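Local coordinates for glutamate--tRNA ligase (Elizabethkingia anophelis, PDB 6B1Z), which catalyses the ATP-dependent attachment of glutamate to its cognate tRNA, the charging step that supplies glutamyl-tRNA for protein synthesis, at residues 11-15 against 221-227; 87-92 against 217-222; 365-371 against 387-391; 390-394 against 410-414. All coordinates share one frame; numbering follows the deposited sequence.

Contact 1 of 4, residues 11-15 against 221-227. With FMT (formic acid), chain C.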
loop_
_atom_site.group_PDB
_atom_site.type_symbol
_atom_site.label_atom_id
_atom_site.label_comp_id
_atom_site.label_asym_id
_atom_site.label_seq_id
_atom_site.Cartn_x
_atom_site.Cartn_y
_atom_site.Cartn_z
ATOM N N LYS A 11 21.976 -1.697 -19.266
ATOM C CA LYS A 11 20.924 -0.819 -18.769
ATOM C C LYS A 11 19.867 -1.640 -18.043
ATOM O O LYS A 11 19.222 -2.505 -18.647
ATOM C CB LYS A 11 20.291 -0.040 -19.917
ATOM C CG LYS A 11 19.396 1.124 -19.481
ATOM C CD LYS A 11 20.195 2.419 -19.383
ATOM C CE LYS A 11 19.402 3.616 -19.893
ATOM N NZ LYS A 11 18.344 4.053 -18.936
ATOM N N VAL A 12 19.687 -1.365 -16.753
ATOM C CA VAL A 12 18.669 -2.048 -15.964
ATOM C C VAL A 12 17.283 -1.641 -16.452
ATOM O O VAL A 12 17.004 -0.456 -16.679
ATOM C CB VAL A 12 18.861 -1.732 -14.473
ATOM C CG1 VAL A 12 17.639 -2.093 -13.668
ATOM C CG2 VAL A 12 20.108 -2.452 -13.958
ATOM N N ARG A 13 16.405 -2.627 -16.627
ATOM C CA ARG A 13 15.008 -2.376 -16.976
ATOM C C ARG A 13 14.129 -3.284 -16.129
ATOM O O ARG A 13 14.282 -4.510 -16.170
ATOM C CB ARG A 13 14.768 -2.614 -18.474
ATOM C CG ARG A 13 15.491 -1.603 -19.361
ATOM C CD ARG A 13 15.349 -1.892 -20.841
ATOM N NE ARG A 13 13.958 -2.014 -21.273
ATOM C CZ ARG A 13 13.113 -0.999 -21.459
ATOM N NH1 ARG A 13 13.482 0.265 -21.227
ATOM N NH2 ARG A 13 11.872 -1.256 -21.851
ATOM N N VAL A 14 13.237 -2.682 -15.349
ATOM C CA VAL A 14 12.316 -3.405 -14.477
ATOM C C VAL A 14 10.895 -3.044 -14.885
ATOM O O VAL A 14 10.656 -2.017 -15.518
ATOM C CB VAL A 14 12.545 -3.078 -12.985
ATOM C CG1 VAL A 14 13.957 -3.474 -12.560
ATOM C CG2 VAL A 14 12.281 -1.586 -12.723
ATOM N N ARG A 15 9.936 -3.883 -14.500
ATOM C CA ARG A 15 8.546 -3.556 -14.799
ATOM C C ARG A 15 7.624 -3.926 -13.647
ATOM O O ARG A 15 7.756 -4.982 -13.021
ATOM C CB ARG A 15 8.059 -4.230 -16.105
ATOM C CG ARG A 15 7.625 -5.708 -15.993
ATOM C CD ARG A 15 8.741 -6.642 -15.520
ATOM N NE ARG A 15 8.355 -8.044 -15.674
ATOM C CZ ARG A 15 7.648 -8.745 -14.793
ATOM N NH1 ARG A 15 7.243 -8.191 -13.652
ATOM N NH2 ARG A 15 7.345 -10.018 -15.054
ATOM N N MET A 221 10.454 -6.551 -24.173
ATOM C CA MET A 221 10.704 -5.251 -23.556
ATOM C C MET A 221 12.084 -5.172 -22.917
ATOM O O MET A 221 12.390 -4.174 -22.251
ATOM C CB MET A 221 9.623 -4.938 -22.519
ATOM C CG MET A 221 8.224 -4.869 -23.115
ATOM S SD MET A 221 6.976 -4.390 -21.912
ATOM C CE MET A 221 5.563 -4.197 -23.016
ATOM N N LYS A 222 12.924 -6.194 -23.134
ATOM C CA LYS A 222 14.322 -6.194 -22.702
ATOM C C LYS A 222 14.434 -5.978 -21.194
ATOM O O LYS A 222 15.316 -5.263 -20.707
ATOM C CB LYS A 222 15.149 -5.166 -23.489
ATOM C CG LYS A 222 15.096 -5.431 -25.017
ATOM C CD LYS A 222 16.232 -4.764 -25.762
ATOM C CE LYS A 222 16.049 -4.907 -27.270
ATOM N NZ LYS A 222 15.973 -6.330 -27.710
ATOM N N ILE A 223 13.530 -6.618 -20.452
ATOM C CA ILE A 223 13.566 -6.584 -18.992
ATOM C C ILE A 223 14.788 -7.348 -18.492
ATOM O O ILE A 223 15.085 -8.459 -18.956
ATOM C CB ILE A 223 12.271 -7.175 -18.418
ATOM C CG1 ILE A 223 11.059 -6.349 -18.870
ATOM C CG2 ILE A 223 12.337 -7.275 -16.884
ATOM C CD1 ILE A 223 11.146 -4.861 -18.510
ATOM N N THR A 224 15.507 -6.753 -17.540
ATOM C CA THR A 224 16.697 -7.385 -16.972
ATOM C C THR A 224 16.462 -8.015 -15.603
ATOM O O THR A 224 17.148 -8.986 -15.253
ATOM C CB THR A 224 17.838 -6.368 -16.855
ATOM O OG1 THR A 224 17.465 -5.311 -15.962
ATOM C CG2 THR A 224 18.195 -5.777 -18.223
ATOM N N HIS A 225 15.539 -7.470 -14.813
ATOM C CA HIS A 225 15.310 -7.925 -13.446
ATOM C C HIS A 225 13.814 -7.964 -13.205
ATOM O O HIS A 225 13.139 -6.929 -13.323
ATOM C CB HIS A 225 15.979 -7.003 -12.420
ATOM C CG HIS A 225 17.471 -6.975 -12.503
ATOM N ND1 HIS A 225 18.148 -6.297 -13.494
ATOM C CD2 HIS A 225 18.419 -7.531 -11.712
ATOM C CE1 HIS A 225 19.449 -6.439 -13.312
ATOM N NE2 HIS A 225 19.640 -7.176 -12.231
ATOM N N VAL A 226 13.306 -9.143 -12.864
ATOM C CA VAL A 226 11.898 -9.346 -12.536
ATOM C C VAL A 226 11.794 -9.379 -11.017
ATOM O O VAL A 226 12.248 -10.335 -10.382
ATOM C CB VAL A 226 11.359 -10.641 -13.163
ATOM C CG1 VAL A 226 9.967 -10.965 -12.651
ATOM C CG2 VAL A 226 11.362 -10.519 -14.678
ATOM N N ILE A 227 11.193 -8.340 -10.442
ATOM C CA ILE A 227 10.992 -8.206 -9.005
ATOM C C ILE A 227 9.512 -8.403 -8.744
ATOM O O ILE A 227 8.687 -7.657 -9.282
ATOM C CB ILE A 227 11.453 -6.836 -8.494
ATOM C CG1 ILE A 227 12.925 -6.580 -8.831
ATOM C CG2 ILE A 227 11.189 -6.727 -6.989
ATOM C CD1 ILE A 227 13.419 -5.142 -8.567
HETATM C C FMT C . 5.175 -11.074 -12.635
HETATM O O1 FMT C . 5.568 -10.014 -12.135
HETATM O O2 FMT C . 5.875 -11.811 -13.347
HETATM O O HOH W 1 17.956 -4.288 -21.266
HETATM O O HOH W 2 10.679 -5.982 -12.377
#

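Contact 2 of 4, residues 87-92 against 217-222. With EDO (1,2-ethanediol), chain V.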
loop_
_atom_site.group_PDB
_atom_site.type_symbol
_atom_site.label_atom_id
_atom_site.label_comp_id
_atom_site.label_asym_id
_atom_site.label_seq_id
_atom_site.Cartn_x
_atom_site.Cartn_y
_atom_site.Cartn_z
ATOM N N TYR A 87 8.483 0.120 -26.652
ATOM C CA TYR A 87 7.981 -1.243 -26.783
ATOM C C TYR A 87 6.466 -1.302 -26.630
ATOM O O TYR A 87 5.914 -2.333 -26.247
ATOM C CB TYR A 87 8.664 -2.176 -25.782
ATOM C CG TYR A 87 10.160 -2.166 -25.957
ATOM C CD1 TYR A 87 10.745 -2.769 -27.066
ATOM C CD2 TYR A 87 10.981 -1.506 -25.056
ATOM C CE1 TYR A 87 12.104 -2.740 -27.252
ATOM C CE2 TYR A 87 12.352 -1.468 -25.240
ATOM C CZ TYR A 87 12.902 -2.096 -26.343
ATOM O OH TYR A 87 14.260 -2.077 -26.549
ATOM N N ALA A 88 5.782 -0.209 -26.953
ATOM C CA ALA A 88 4.335 -0.203 -26.915
ATOM C C ALA A 88 3.782 -1.249 -27.886
ATOM O O ALA A 88 4.415 -1.559 -28.900
ATOM C CB ALA A 88 3.817 1.188 -27.272
ATOM N N PRO A 89 2.573 -1.789 -27.622
ATOM C CA PRO A 89 1.642 -1.433 -26.542
ATOM C C PRO A 89 2.061 -1.933 -25.169
ATOM O O PRO A 89 2.585 -3.037 -25.024
ATOM C CB PRO A 89 0.332 -2.117 -26.958
ATOM C CG PRO A 89 0.484 -2.412 -28.426
ATOM C CD PRO A 89 1.950 -2.708 -28.593
ATOM N N TYR A 90 1.801 -1.113 -24.157
ATOM C CA TYR A 90 2.068 -1.511 -22.781
ATOM C C TYR A 90 0.836 -2.089 -22.099
ATOM O O TYR A 90 0.851 -2.270 -20.878
ATOM C CB TYR A 90 2.640 -0.324 -21.982
ATOM C CG TYR A 90 4.031 0.022 -22.463
ATOM C CD1 TYR A 90 5.135 -0.676 -21.993
ATOM C CD2 TYR A 90 4.231 1.020 -23.431
ATOM C CE1 TYR A 90 6.414 -0.395 -22.462
ATOM C CE2 TYR A 90 5.507 1.310 -23.907
ATOM C CZ TYR A 90 6.590 0.609 -23.408
ATOM O OH TYR A 90 7.854 0.877 -23.870
ATOM N N ARG A 91 -0.219 -2.394 -22.854
ATOM C CA ARG A 91 -1.323 -3.226 -22.375
ATOM C C ARG A 91 -1.279 -4.557 -23.105
ATOM O O ARG A 91 -1.216 -4.592 -24.338
ATOM C CB ARG A 91 -2.683 -2.574 -22.612
ATOM C CG ARG A 91 -2.868 -1.230 -21.979
ATOM C CD ARG A 91 -4.284 -0.763 -22.230
ATOM N NE ARG A 91 -4.545 0.543 -21.626
ATOM C CZ ARG A 91 -4.971 1.601 -22.300
ATOM N NH1 ARG A 91 -5.212 1.511 -23.607
ATOM N NH2 ARG A 91 -5.195 2.760 -21.672
ATOM N N GLN A 92 -1.320 -5.652 -22.345
ATOM C CA GLN A 92 -1.181 -6.967 -22.966
ATOM C C GLN A 92 -2.363 -7.304 -23.869
ATOM O O GLN A 92 -2.194 -8.043 -24.857
ATOM C CB GLN A 92 -0.986 -8.018 -21.872
ATOM C CG GLN A 92 0.372 -7.861 -21.179
ATOM C CD GLN A 92 0.714 -9.012 -20.263
ATOM O OE1 GLN A 92 -0.096 -9.426 -19.436
ATOM N NE2 GLN A 92 1.929 -9.514 -20.388
ATOM N N ASP A 217 6.704 -10.885 -23.069
ATOM C CA ASP A 217 6.854 -9.437 -22.973
ATOM C C ASP A 217 8.095 -9.019 -22.199
ATOM O O ASP A 217 8.655 -7.955 -22.483
ATOM C CB ASP A 217 5.604 -8.814 -22.353
ATOM C CG ASP A 217 4.396 -8.861 -23.291
ATOM O OD1 ASP A 217 4.574 -9.055 -24.521
ATOM O OD2 ASP A 217 3.268 -8.687 -22.793
ATOM N N ASP A 218 8.533 -9.804 -21.215
ATOM C CA ASP A 218 9.805 -9.495 -20.570
ATOM C C ASP A 218 10.954 -9.610 -21.564
ATOM O O ASP A 218 11.883 -8.796 -21.553
ATOM C CB ASP A 218 10.012 -10.392 -19.350
ATOM C CG ASP A 218 9.071 -10.039 -18.224
ATOM O OD1 ASP A 218 8.918 -10.852 -17.293
ATOM O OD2 ASP A 218 8.479 -8.923 -18.290
ATOM N N HIS A 219 10.887 -10.592 -22.465
ATOM C CA HIS A 219 11.880 -10.691 -23.527
ATOM C C HIS A 219 11.794 -9.502 -24.479
ATOM O O HIS A 219 12.802 -8.825 -24.734
ATOM C CB HIS A 219 11.685 -12.011 -24.276
ATOM C CG HIS A 219 12.634 -12.199 -25.419
ATOM N ND1 HIS A 219 13.965 -12.508 -25.238
ATOM C CD2 HIS A 219 12.443 -12.119 -26.755
ATOM C CE1 HIS A 219 14.553 -12.612 -26.415
ATOM N NE2 HIS A 219 13.654 -12.378 -27.354
ATOM N N GLU A 220 10.593 -9.231 -25.017
ATOM C CA GLU A 220 10.438 -8.171 -26.008
ATOM C C GLU A 220 10.789 -6.800 -25.440
ATOM O O GLU A 220 11.350 -5.954 -26.155
ATOM C CB GLU A 220 9.007 -8.156 -26.552
ATOM C CG GLU A 220 8.652 -9.374 -27.398
ATOM C CD GLU A 220 9.544 -9.538 -28.613
ATOM O OE1 GLU A 220 9.300 -8.858 -29.629
ATOM O OE2 GLU A 220 10.494 -10.346 -28.551
ATOM N N MET A 221 10.454 -6.551 -24.173
ATOM C CA MET A 221 10.704 -5.251 -23.556
ATOM C C MET A 221 12.084 -5.172 -22.917
ATOM O O MET A 221 12.390 -4.174 -22.251
ATOM C CB MET A 221 9.623 -4.938 -22.519
ATOM C CG MET A 221 8.224 -4.869 -23.115
ATOM S SD MET A 221 6.976 -4.390 -21.912
ATOM C CE MET A 221 5.563 -4.197 -23.016
ATOM N N LYS A 222 12.924 -6.194 -23.134
ATOM C CA LYS A 222 14.322 -6.194 -22.702
ATOM C C LYS A 222 14.434 -5.978 -21.194
ATOM O O LYS A 222 15.316 -5.263 -20.707
ATOM C CB LYS A 222 15.149 -5.166 -23.489
ATOM C CG LYS A 222 15.096 -5.431 -25.017
ATOM C CD LYS A 222 16.232 -4.764 -25.762
ATOM C CE LYS A 222 16.049 -4.907 -27.270
ATOM N NZ LYS A 222 15.973 -6.330 -27.710
HETATM C C1 EDO V . 7.621 -13.775 -16.104
HETATM O O1 EDO V . 6.780 -14.922 -15.966
HETATM C C2 EDO V . 9.073 -14.214 -16.043
HETATM O O2 EDO V . 9.875 -13.319 -16.825
#

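Contact 3 of 4, residues 365-371 against 387-391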
loop_
_atom_site.group_PDB
_atom_site.type_symbol
_atom_site.label_atom_id
_atom_site.label_comp_id
_atom_site.label_asym_id
_atom_site.label_seq_id
_atom_site.Cartn_x
_atom_site.Cartn_y
_atom_site.Cartn_z
ATOM N N GLU A 365 2.279 26.490 7.722
ATOM C CA GLU A 365 1.624 26.832 6.464
ATOM C C GLU A 365 1.313 25.603 5.617
ATOM O O GLU A 365 0.281 25.569 4.938
ATOM C CB GLU A 365 2.487 27.807 5.672
ATOM C CG GLU A 365 2.537 29.203 6.261
ATOM C CD GLU A 365 1.326 30.058 5.898
ATOM O OE1 GLU A 365 0.235 29.498 5.648
ATOM O OE2 GLU A 365 1.482 31.291 5.851
ATOM N N ALA A 366 2.202 24.599 5.611
ATOM C CA ALA A 366 1.952 23.395 4.824
ATOM C C ALA A 366 0.755 22.607 5.356
ATOM O O ALA A 366 0.052 21.953 4.576
ATOM C CB ALA A 366 3.209 22.512 4.799
ATOM N N ILE A 367 0.509 22.677 6.666
ATOM C CA ILE A 367 -0.609 21.984 7.302
ATOM C C ILE A 367 -1.920 22.748 7.122
ATOM O O ILE A 367 -3.000 22.142 7.120
ATOM C CB ILE A 367 -0.283 21.776 8.791
ATOM C CG1 ILE A 367 0.883 20.797 8.950
ATOM C CG2 ILE A 367 -1.513 21.289 9.578
ATOM C CD1 ILE A 367 1.480 20.802 10.346
ATOM N N LEU A 368 -1.858 24.071 6.968
ATOM C CA LEU A 368 -3.065 24.902 6.990
ATOM C C LEU A 368 -4.155 24.471 6.012
ATOM O O LEU A 368 -5.329 24.447 6.415
ATOM C CB LEU A 368 -2.692 26.375 6.748
ATOM C CG LEU A 368 -3.858 27.372 6.826
ATOM C CD1 LEU A 368 -4.453 27.417 8.230
ATOM C CD2 LEU A 368 -3.390 28.752 6.398
ATOM N N PRO A 369 -3.867 24.152 4.746
ATOM C CA PRO A 369 -4.977 23.806 3.834
ATOM C C PRO A 369 -5.793 22.612 4.304
ATOM O O PRO A 369 -7.027 22.688 4.306
ATOM C CB PRO A 369 -4.264 23.535 2.503
ATOM C CG PRO A 369 -2.969 24.284 2.608
ATOM C CD PRO A 369 -2.570 24.204 4.040
ATOM N N GLU A 370 -5.142 21.520 4.712
ATOM C CA GLU A 370 -5.908 20.381 5.203
ATOM C C GLU A 370 -6.599 20.714 6.519
ATOM O O GLU A 370 -7.740 20.295 6.748
ATOM C CB GLU A 370 -5.008 19.154 5.351
ATOM C CG GLU A 370 -5.770 17.885 5.779
ATOM C CD GLU A 370 -6.805 17.415 4.742
ATOM O OE1 GLU A 370 -6.672 17.751 3.540
ATOM O OE2 GLU A 370 -7.763 16.715 5.140
ATOM N N PHE A 371 -5.942 21.485 7.388
ATOM C CA PHE A 371 -6.581 21.857 8.644
ATOM C C PHE A 371 -7.849 22.668 8.394
ATOM O O PHE A 371 -8.879 22.438 9.038
ATOM C CB PHE A 371 -5.605 22.631 9.530
ATOM C CG PHE A 371 -6.162 22.996 10.877
ATOM C CD1 PHE A 371 -6.631 22.011 11.742
ATOM C CD2 PHE A 371 -6.186 24.312 11.300
ATOM C CE1 PHE A 371 -7.142 22.350 12.998
ATOM C CE2 PHE A 371 -6.683 24.658 12.552
ATOM C CZ PHE A 371 -7.164 23.664 13.407
ATOM N N ALA A 387 -5.535 30.027 13.077
ATOM C CA ALA A 387 -5.341 28.640 12.662
ATOM C C ALA A 387 -3.869 28.255 12.682
ATOM O O ALA A 387 -3.517 27.164 13.142
ATOM C CB ALA A 387 -5.932 28.429 11.274
ATOM N N LEU A 388 -2.993 29.124 12.166
ATOM C CA LEU A 388 -1.564 28.805 12.165
ATOM C C LEU A 388 -1.025 28.686 13.583
ATOM O O LEU A 388 -0.191 27.817 13.862
ATOM C CB LEU A 388 -0.778 29.866 11.388
ATOM C CG LEU A 388 -0.963 29.877 9.878
ATOM C CD1 LEU A 388 -0.201 31.063 9.303
ATOM C CD2 LEU A 388 -0.462 28.616 9.226
ATOM N N LYS A 389 -1.484 29.547 14.491
ATOM C CA LYS A 389 -1.034 29.466 15.875
ATOM C C LYS A 389 -1.525 28.181 16.536
ATOM O O LYS A 389 -0.779 27.543 17.291
ATOM C CB LYS A 389 -1.496 30.698 16.652
ATOM C CG LYS A 389 -0.742 31.964 16.261
ATOM C CD LYS A 389 -0.943 33.077 17.277
ATOM C CE LYS A 389 -0.164 34.325 16.909
ATOM N NZ LYS A 389 -0.879 35.155 15.903
ATOM N N ILE A 390 -2.765 27.777 16.249
ATOM C CA ILE A 390 -3.285 26.523 16.797
ATOM C C ILE A 390 -2.476 25.340 16.267
ATOM O O ILE A 390 -2.085 24.445 17.028
ATOM C CB ILE A 390 -4.790 26.386 16.484
ATOM C CG1 ILE A 390 -5.593 27.397 17.324
ATOM C CG2 ILE A 390 -5.270 24.930 16.718
ATOM C CD1 ILE A 390 -7.043 27.557 16.912
ATOM N N ILE A 391 -2.180 25.338 14.962
ATOM C CA ILE A 391 -1.355 24.276 14.383
ATOM C C ILE A 391 -0.006 24.212 15.092
ATOM O O ILE A 391 0.466 23.128 15.464
ATOM C CB ILE A 391 -1.190 24.492 12.864
ATOM C CG1 ILE A 391 -2.513 24.245 12.125
ATOM C CG2 ILE A 391 -0.077 23.597 12.293
ATOM C CD1 ILE A 391 -2.496 24.792 10.699
#

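Contact 4 of 4, residues 390-394 against 410-414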
loop_
_atom_site.group_PDB
_atom_site.type_symbol
_atom_site.label_atom_id
_atom_site.label_comp_id
_atom_site.label_asym_id
_atom_site.label_seq_id
_atom_site.Cartn_x
_atom_site.Cartn_y
_atom_site.Cartn_z
ATOM N N ILE A 390 -2.765 27.777 16.249
ATOM C CA ILE A 390 -3.285 26.523 16.797
ATOM C C ILE A 390 -2.476 25.340 16.267
ATOM O O ILE A 390 -2.085 24.445 17.028
ATOM C CB ILE A 390 -4.790 26.386 16.484
ATOM C CG1 ILE A 390 -5.593 27.397 17.324
ATOM C CG2 ILE A 390 -5.270 24.930 16.718
ATOM C CD1 ILE A 390 -7.043 27.557 16.912
ATOM N N ILE A 391 -2.180 25.338 14.962
ATOM C CA ILE A 391 -1.355 24.276 14.383
ATOM C C ILE A 391 -0.006 24.212 15.092
ATOM O O ILE A 391 0.466 23.128 15.464
ATOM C CB ILE A 391 -1.190 24.492 12.864
ATOM C CG1 ILE A 391 -2.513 24.245 12.125
ATOM C CG2 ILE A 391 -0.077 23.597 12.293
ATOM C CD1 ILE A 391 -2.496 24.792 10.699
ATOM N N GLY A 392 0.622 25.374 15.315
ATOM C CA GLY A 392 1.913 25.384 15.991
ATOM C C GLY A 392 1.847 24.824 17.403
ATOM O O GLY A 392 2.780 24.156 17.857
ATOM N N LEU A 393 0.747 25.090 18.113
ATOM C CA LEU A 393 0.569 24.626 19.482
ATOM C C LEU A 393 0.242 23.146 19.557
ATOM O O LEU A 393 0.453 22.526 20.610
ATOM C CB LEU A 393 -0.562 25.394 20.172
ATOM C CG LEU A 393 -0.357 26.863 20.532
ATOM C CD1 LEU A 393 -1.703 27.490 20.880
ATOM C CD2 LEU A 393 0.614 26.964 21.693
ATOM N N MET A 394 -0.269 22.561 18.474
ATOM C CA MET A 394 -0.827 21.217 18.542
ATOM C C MET A 394 -0.083 20.174 17.728
ATOM O O MET A 394 -0.242 18.976 18.008
ATOM C CB MET A 394 -2.292 21.214 18.075
ATOM C CG MET A 394 -3.225 22.080 18.900
ATOM S SD MET A 394 -3.714 21.303 20.444
ATOM C CE MET A 394 -4.679 19.919 19.811
ATOM N N PHE A 410 -11.671 22.665 22.352
ATOM C CA PHE A 410 -11.764 23.805 23.264
ATOM C C PHE A 410 -11.282 25.110 22.648
ATOM O O PHE A 410 -11.549 26.169 23.219
ATOM C CB PHE A 410 -10.965 23.520 24.535
ATOM C CG PHE A 410 -9.640 22.863 24.265
ATOM C CD1 PHE A 410 -9.493 21.494 24.404
ATOM C CD2 PHE A 410 -8.555 23.612 23.834
ATOM C CE1 PHE A 410 -8.276 20.872 24.125
ATOM C CE2 PHE A 410 -7.333 23.007 23.555
ATOM C CZ PHE A 410 -7.197 21.636 23.703
ATOM N N PHE A 411 -10.580 25.076 21.512
ATOM C CA PHE A 411 -10.245 26.331 20.849
ATOM C C PHE A 411 -11.464 26.972 20.216
ATOM O O PHE A 411 -11.468 28.186 19.981
ATOM C CB PHE A 411 -9.177 26.118 19.767
ATOM C CG PHE A 411 -7.798 25.855 20.304
ATOM C CD1 PHE A 411 -7.109 26.829 21.016
ATOM C CD2 PHE A 411 -7.169 24.646 20.057
ATOM C CE1 PHE A 411 -5.824 26.591 21.489
ATOM C CE2 PHE A 411 -5.887 24.399 20.537
ATOM C CZ PHE A 411 -5.218 25.374 21.252
ATOM N N PHE A 412 -12.496 26.181 19.938
ATOM C CA PHE A 412 -13.639 26.615 19.152
ATOM C C PHE A 412 -14.970 26.498 19.879
ATOM O O PHE A 412 -15.944 27.123 19.443
ATOM C CB PHE A 412 -13.704 25.801 17.850
ATOM C CG PHE A 412 -12.368 25.619 17.187
ATOM C CD1 PHE A 412 -11.809 26.642 16.431
ATOM C CD2 PHE A 412 -11.662 24.436 17.332
ATOM C CE1 PHE A 412 -10.578 26.481 15.825
ATOM C CE2 PHE A 412 -10.428 24.269 16.730
ATOM C CZ PHE A 412 -9.889 25.291 15.977
ATOM N N HIS A 413 -15.040 25.732 20.968
ATOM C CA HIS A 413 -16.290 25.468 21.678
ATOM C C HIS A 413 -16.053 25.563 23.177
ATOM O O HIS A 413 -15.077 25.006 23.688
ATOM C CB HIS A 413 -16.839 24.075 21.339
ATOM C CG HIS A 413 -16.875 23.774 19.874
ATOM N ND1 HIS A 413 -17.779 24.362 19.014
ATOM C CD2 HIS A 413 -16.127 22.935 19.117
ATOM C CE1 HIS A 413 -17.584 23.901 17.791
ATOM N NE2 HIS A 413 -16.586 23.035 17.826
ATOM N N ALA A 414 -16.962 26.247 23.888
ATOM C CA ALA A 414 -16.856 26.318 25.336
ATOM C C ALA A 414 -17.289 24.999 25.974
ATOM O O ALA A 414 -18.131 24.282 25.427
ATOM C CB ALA A 414 -17.717 27.455 25.878
#

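Contact 1 of 4, residues 11-15 against 221-227
R13 extends from the strand with CG anti to its carbonyl carbon and then bends at chi3 (54°), which turns the guanidinium edge onto the carbonyl of M221; T224 holds OG1 between its own N and carbonyl carbon (chi1 62°), facing the backbone of R13. These groups join the start of strand 13-16 to the turn between helix 210-220 and strand 225-229, in the Rossmann-type class I catalytic domain. The strands run nearly parallel, 28° apart. R13 grips M221 side-on: NE lies 2.8 Å and NH2 3.0 Å from M221 O, both within the carbonyl plane, and the oxygen sits almost in the guanidinium plane. That carbonyl follows helix 210-220, whose Schellman ending has K222, with positive phi, as its C-prime residue. The third nitrogen, R13 NH1, forms salt bridges with E79 and D45. T224 pairs with R13 twice, its N donating to R13 O at 2.9 Å and its OG1 accepting from R13 N at 3.0 Å. OG1 also shares a hydrogen bond with H225 ND1. Farther along, R15 lays one guanidinium face over V226 CG1, while its NE is salt-bridged to D218. The other two nitrogens hold a formic acid, probably from the crystallisation liquor and also bonded by R228, consistent with a glutamate carboxylate pocket: R15 NH1 to O1 and R15 NH2 to O2 of the formic acid, each at 2.9 Å.

Contact 2 of 4, residues 87-92 against 217-222
Y87 lays one face of its ring over the backbone of M221: the CA of M221 is 4.2 Å from the ring centroid and 19° off the normal, a CH-pi contact. The ring also borders the last helical turn, with Y87 CD1 3.4 Å from E220 O, and its phenolic oxygen meets the aliphatic chain of K222, Y87 OH to K222 CD 3.4 Å, the two side chains crossing at about a right angle. At the root of the ring, Y87 CB packs on M221 CG. P89, preceded by a cis peptide bond, brings its carbonyl oxygen near the M221 methyl. Y90 then receives the end of the methionine, which runs extended beyond CG (chi2 -176°) to reach it. M221 CE approaches Y90 CD1 at 3.7 Å, and the sulfur lies obliquely to the ring, 5.1 Å from its centroid, in a Met-aromatic contact. Y90 OH is tied back to the start of the loop by accepting from Y87 N at 3.0 Å, and it has a further partner in E79. Q92 makes the one hydrogen bond between the segments, Q92 NE2 to D217 OD2 at 2.9 Å, arriving on the anti side of the carboxylate and 26° out of its plane; NE2 also reaches N214. D217 is held further by R95 and Y99. The whole is a loop packed against the Schellman-closed C-terminus of helix 210-220, within the class I catalytic domain.

Contact 3 of 4, residues 365-371 against 387-391
Two helices of the anticodon-binding domain, 364-377 and 384-394, cross here at a steep angle: the short segments are inclined by 108°, with axes 9.5 Å apart at closest approach. I391 makes the largest single contribution. Its CG2 meets I367 CD1 at 3.7 Å as the two side chains slide past each other in opposite directions, and its CD1 reaches L368 CA at 3.8 Å. F371 points its CG anti to the backbone N (chi1 -177°), which sends the ring across to the other helix. There I391 CG1 lies 4.2 Å from the ring centroid, an off-centre CH-pi contact, while A387 CB sits at the ring edge. L368 CD1 presses on the same A387 CB at 3.5 Å. At the border, the carboxylate of E365 crosses the methyls of L388 at a slant. Helix 401-406 adds V401 and I404 to this core. No hydrogen bond crosses between the segments, so their association rests on the fit of apolar surfaces, largely buried from solvent.

Contact 4 of 4, residues 390-394 against 410-414
The F411 ring is sandwiched between two side chains: I390 CG1 stands over the centre of one face, 4.0 Å from the centroid and only 10° off the normal, and F410 CE2 covers the opposite face nearer the rim. At the edge lies M394 SD, essentially in the ring plane, 88° off the normal and 5.2 Å from the centroid. This Met-aromatic contact and the CH-pi contact of I390 dock helix 384-394 of the anticodon-binding domain on the loop that follows helix 401-406. M394 bends at chi2 (-79°), which brings SD to the ring edge, 3.8 Å from F411 CE2. L393 CD1 adds an oblique touch at F411 CZ. The neighbouring F412 has F411 CB over the centre of one ring face. Around these rings, L490 and M493 of helix 487-507 touch F411, while the ring of Y405 meets that of F412. No hydrogen bond links the two segments. I390 CD1 ends between the two phenylalanines, 3.8 Å from both F411 CB and F412 CZ.

The four contacts form two pairs in two domains. Contacts 1 and 2 lie in the catalytic domain with centres about 11 Å apart and share M221 and K222; contact 2 is nested within the chain loop that contact 1 closes. The R15 NE to D218 OD2 salt bridge, 2.8 Å, ties them together. The formic acid on R15 at contact 1 marks a pocket that is probably the glutamate carboxylate site. Contacts 3 and 4 lie in the anticodon-binding domain, also about 11 Å apart between centres; they share I390 and I391, and F371 CZ touches F412 CZ at 4.1 Å. Both are far from that pocket: the centres of contacts 1 and 3 are about 43 Å apart, those of 1 and 4 about 52 Å.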